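Local coordinates for prevent host death protein (Enterobacteria phage P1, PDB 3HS2) that neutralises the Doc toxin, which phosphorylates host EF-Tu, and as a DNA-binding homodimer represses transcription, together with Doc stabilising the P1 plasmid prophage, at residues Glu25-Ile28 against Glu34-Val37; Ser14-Asn19 against Ala36-Lys41. All coordinates share one frame; numbering follows the deposited sequence.

Contact 1. Residues Glu25-Ile28 against Glu34-Val37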
# COMPACT_ATOMS: atom_id res chain seq x y z
N GLU A 25 -2.14 -6.26 -4.41
CA GLU A 25 -1.66 -5.68 -3.16
C GLU A 25 -2.70 -5.94 -2.08
O GLU A 25 -3.87 -5.60 -2.25
CB GLU A 25 -1.40 -4.19 -3.33
CG GLU A 25 -0.32 -3.86 -4.35
CD GLU A 25 -0.26 -2.38 -4.68
OE1 GLU A 25 -1.23 -1.66 -4.37
OE2 GLU A 25 0.77 -1.94 -5.24
N VAL A 26 -2.27 -6.54 -0.98
CA VAL A 26 -3.23 -6.96 0.05
C VAL A 26 -2.94 -6.32 1.39
O VAL A 26 -1.85 -6.47 1.95
CB VAL A 26 -3.27 -8.49 0.19
CG1 VAL A 26 -4.07 -8.88 1.42
CG2 VAL A 26 -3.86 -9.11 -1.06
N GLU A 27 -3.93 -5.61 1.91
CA GLU A 27 -3.82 -4.98 3.21
C GLU A 27 -4.30 -5.93 4.29
O GLU A 27 -5.37 -6.53 4.18
CB GLU A 27 -4.64 -3.68 3.24
CG GLU A 27 -4.64 -2.96 4.58
CD GLU A 27 -5.59 -1.78 4.60
OE1 GLU A 27 -6.16 -1.46 3.54
OE2 GLU A 27 -5.76 -1.17 5.68
N ILE A 28 -3.49 -6.08 5.33
CA ILE A 28 -3.88 -6.87 6.48
C ILE A 28 -4.17 -5.91 7.63
O ILE A 28 -3.32 -5.11 8.01
CB ILE A 28 -2.76 -7.84 6.89
CG1 ILE A 28 -2.42 -8.77 5.72
CG2 ILE A 28 -3.17 -8.63 8.11
CD1 ILE A 28 -1.28 -9.71 6.01
N GLU A 34 -1.70 -1.13 13.75
CA GLU A 34 -1.50 -0.50 12.45
C GLU A 34 -1.54 -1.54 11.34
O GLU A 34 -1.09 -2.67 11.51
CB GLU A 34 -0.16 0.24 12.42
CG GLU A 34 -0.05 1.34 13.46
CD GLU A 34 -1.24 2.28 13.44
OE1 GLU A 34 -1.77 2.60 14.53
OE2 GLU A 34 -1.66 2.69 12.34
N PRO A 35 -2.10 -1.17 10.18
CA PRO A 35 -2.25 -2.13 9.08
C PRO A 35 -0.91 -2.44 8.41
O PRO A 35 -0.00 -1.61 8.39
CB PRO A 35 -3.17 -1.41 8.09
CG PRO A 35 -3.72 -0.22 8.83
CD PRO A 35 -2.67 0.14 9.83
N ALA A 36 -0.81 -3.65 7.88
CA ALA A 36 0.35 -4.06 7.12
C ALA A 36 -0.06 -4.30 5.67
O ALA A 36 -1.24 -4.49 5.38
CB ALA A 36 0.96 -5.33 7.71
N VAL A 37 0.91 -4.28 4.77
CA VAL A 37 0.66 -4.59 3.37
C VAL A 37 1.56 -5.73 2.94
O VAL A 37 2.75 -5.76 3.27
CB VAL A 37 0.89 -3.37 2.46
CG1 VAL A 37 0.76 -3.77 1.00
CG2 VAL A 37 -0.09 -2.26 2.79
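I28 and A36 face each other as an antiparallel hydrogen-bonded pair. I28 N donates to A36 O at 2.8 Å, and A36 N returns a bond to I28 O at 2.9 Å. Next along the ladder, E27 and V37 form a non-hydrogen-bonded pair, their CA atoms 4.5 Å apart, and V37 CA-H is directed at V26 O (3.4 Å between CA and O). These pairs join the two arms of a β-hairpin, strands 26-29 and 36-40, in the N-terminal domain of a Phd/YefM antitoxin. The E27 side chain runs alongside P35 and points the same way. Its CB is 4.1 Å from A36 O; CG, set anti to the backbone N (chi1 178°), comes to 3.8 Å from the same oxygen and also borders P35 CB. The chain stays extended beyond CG, which carries the carboxylate along the proline ring, where OE2 lies 3.5 Å from P35 CB and a little farther from P35 CG. On the sheet face opposite E27 and V37, the buried side chains of I28 and A36 project together, and A36 also packs on I38 of the second subunit.

Contact 2. Residues Ser14-Asn19 against Ala36-Lys41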
# COMPACT_ATOMS: atom_id res chain seq x y z
N SER A 14 -2.06 -19.07 1.87
CA SER A 14 -1.64 -19.59 0.58
C SER A 14 -2.37 -18.88 -0.56
O SER A 14 -1.74 -18.40 -1.51
CB SER A 14 -1.89 -21.10 0.49
OG SER A 14 -0.95 -21.82 1.26
N GLU A 15 -3.69 -18.81 -0.46
CA GLU A 15 -4.49 -18.10 -1.45
C GLU A 15 -4.17 -16.60 -1.47
O GLU A 15 -4.26 -15.95 -2.51
CB GLU A 15 -5.99 -18.35 -1.21
CG GLU A 15 -6.31 -18.75 0.23
CD GLU A 15 -7.67 -19.41 0.38
OE1 GLU A 15 -8.66 -18.87 -0.16
OE2 GLU A 15 -7.76 -20.47 1.04
N VAL A 16 -3.76 -16.07 -0.33
CA VAL A 16 -3.34 -14.67 -0.24
C VAL A 16 -2.04 -14.44 -0.99
O VAL A 16 -1.89 -13.45 -1.71
CB VAL A 16 -3.15 -14.23 1.22
CG1 VAL A 16 -2.39 -12.92 1.28
CG2 VAL A 16 -4.50 -14.12 1.93
N LEU A 17 -1.09 -15.35 -0.83
CA LEU A 17 0.20 -15.25 -1.49
C LEU A 17 0.08 -15.48 -2.99
O LEU A 17 0.82 -14.89 -3.78
CB LEU A 17 1.20 -16.22 -0.86
CG LEU A 17 1.68 -15.82 0.54
CD1 LEU A 17 2.62 -16.87 1.11
CD2 LEU A 17 2.37 -14.47 0.47
N ASN A 18 -0.85 -16.34 -3.39
CA ASN A 18 -1.15 -16.53 -4.81
C ASN A 18 -1.66 -15.22 -5.40
O ASN A 18 -1.14 -14.75 -6.42
CB ASN A 18 -2.17 -17.65 -5.01
CG ASN A 18 -1.59 -19.02 -4.70
OD1 ASN A 18 -0.38 -19.23 -4.75
ND2 ASN A 18 -2.46 -19.98 -4.39
N ASN A 19 -2.66 -14.63 -4.76
CA ASN A 19 -3.18 -13.33 -5.17
C ASN A 19 -2.08 -12.28 -5.32
O ASN A 19 -2.00 -11.60 -6.34
CB ASN A 19 -4.24 -12.83 -4.18
CG ASN A 19 -5.60 -13.48 -4.40
OD1 ASN A 19 -5.84 -14.12 -5.42
ND2 ASN A 19 -6.50 -13.31 -3.44
N ALA A 36 -0.81 -3.65 7.88
CA ALA A 36 0.35 -4.06 7.12
C ALA A 36 -0.06 -4.30 5.67
O ALA A 36 -1.24 -4.49 5.38
CB ALA A 36 0.96 -5.33 7.71
N VAL A 37 0.91 -4.28 4.77
CA VAL A 37 0.66 -4.59 3.37
C VAL A 37 1.56 -5.73 2.94
O VAL A 37 2.75 -5.76 3.27
CB VAL A 37 0.89 -3.37 2.46
CG1 VAL A 37 0.76 -3.77 1.00
CG2 VAL A 37 -0.09 -2.26 2.79
N ILE A 38 1.00 -6.69 2.21
CA ILE A 38 1.79 -7.77 1.63
C ILE A 38 1.78 -7.64 0.12
O ILE A 38 0.73 -7.59 -0.51
CB ILE A 38 1.26 -9.15 2.05
CG1 ILE A 38 2.00 -10.26 1.30
CG2 ILE A 38 -0.23 -9.25 1.82
CD1 ILE A 38 1.77 -11.62 1.90
N VAL A 39 2.98 -7.56 -0.47
CA VAL A 39 3.13 -7.30 -1.89
C VAL A 39 4.32 -8.09 -2.42
O VAL A 39 5.21 -8.46 -1.66
CB VAL A 39 3.32 -5.79 -2.15
CG1 VAL A 39 4.53 -5.27 -1.39
CG2 VAL A 39 3.45 -5.49 -3.63
N SER A 40 4.32 -8.37 -3.72
CA SER A 40 5.42 -9.12 -4.31
C SER A 40 6.73 -8.39 -4.04
O SER A 40 6.81 -7.17 -4.15
CB SER A 40 5.23 -9.31 -5.81
OG SER A 40 5.98 -8.36 -6.55
N LYS A 41 7.76 -9.15 -3.68
CA LYS A 41 9.05 -8.58 -3.36
C LYS A 41 9.62 -7.80 -4.55
O LYS A 41 10.21 -6.73 -4.37
CB LYS A 41 10.03 -9.67 -2.94
CG LYS A 41 11.40 -9.15 -2.55
CD LYS A 41 12.44 -10.26 -2.59
CE LYS A 41 13.82 -9.74 -2.22
NZ LYS A 41 14.85 -10.81 -2.32
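L17 and I38 meet through their terminal methyls, L17 CD2 lying 3.2 Å from I38 CD1, shorter than usual van der Waals contact, so that the exact length is doubtful. The two side chains cross at about a right angle. I38 points from its strand toward helix 13-21 and reaches it with an extended chain: CG1 stands anti to the backbone N (chi1 173°) and chi2 is also near 180°, which carries CD1 out to the leucine. L17 does not start out toward the strand, but CG, anti to the carbonyl carbon (chi1 -72°), brings the CD2 branch to the contact. The other branch of the isoleucine is packed less closely, with I38 CG2 4.3 Å from V16 CG1. One strand residue therefore touches two consecutive helix residues, close against L17 and more loosely against V16. All three are buried and the interaction is wholly apolar, yet the backbones remain well separated, the nearest CA atoms, those of L17 and I38, being 8.3 Å apart. F6 of the second subunit also packs on L17.

The solvent side is quite different. E15 and N19 are exposed on the helix and do not reach strand 36-40; E15 OE2 bonds to N12 ND2 nearby in the chain, and N19 lies against E24. At the far end of the strand, S40 occupies the N-cap position of helix 41-55, its OG accepting a hydrogen bond from T43 N.

The contact thus joins helix 13-21 to strand 36-40, an outermost strand of the sheet within this chain. Strand 36-40 is flanked by strand 26-29 of its own chain and by an antiparallel strand of the second subunit, which continues the sheet across the dimer interface.

How the contacts relate
Contacts 1 and 2 share A36 and V37 and both draw on strand 36-40, the first pairing it with strand 26-29, the second packing it against helix 13-21. Their centres are 9 Å apart. A probable backbone hydrogen bond from I38 N to V26 O, 2.9 Å, joins them directly, so the residue that reaches the helix in contact 2 is itself tied into the hairpin of contact 1. Packing of E25 CG on V39 CG2, at 4.2 Å, adds a second link. E25 of contact 1 forms a salt bridge with K48 of the second subunit and K41 of contact 2 one with E27 of that subunit, so both contacts border the interface of the homodimer.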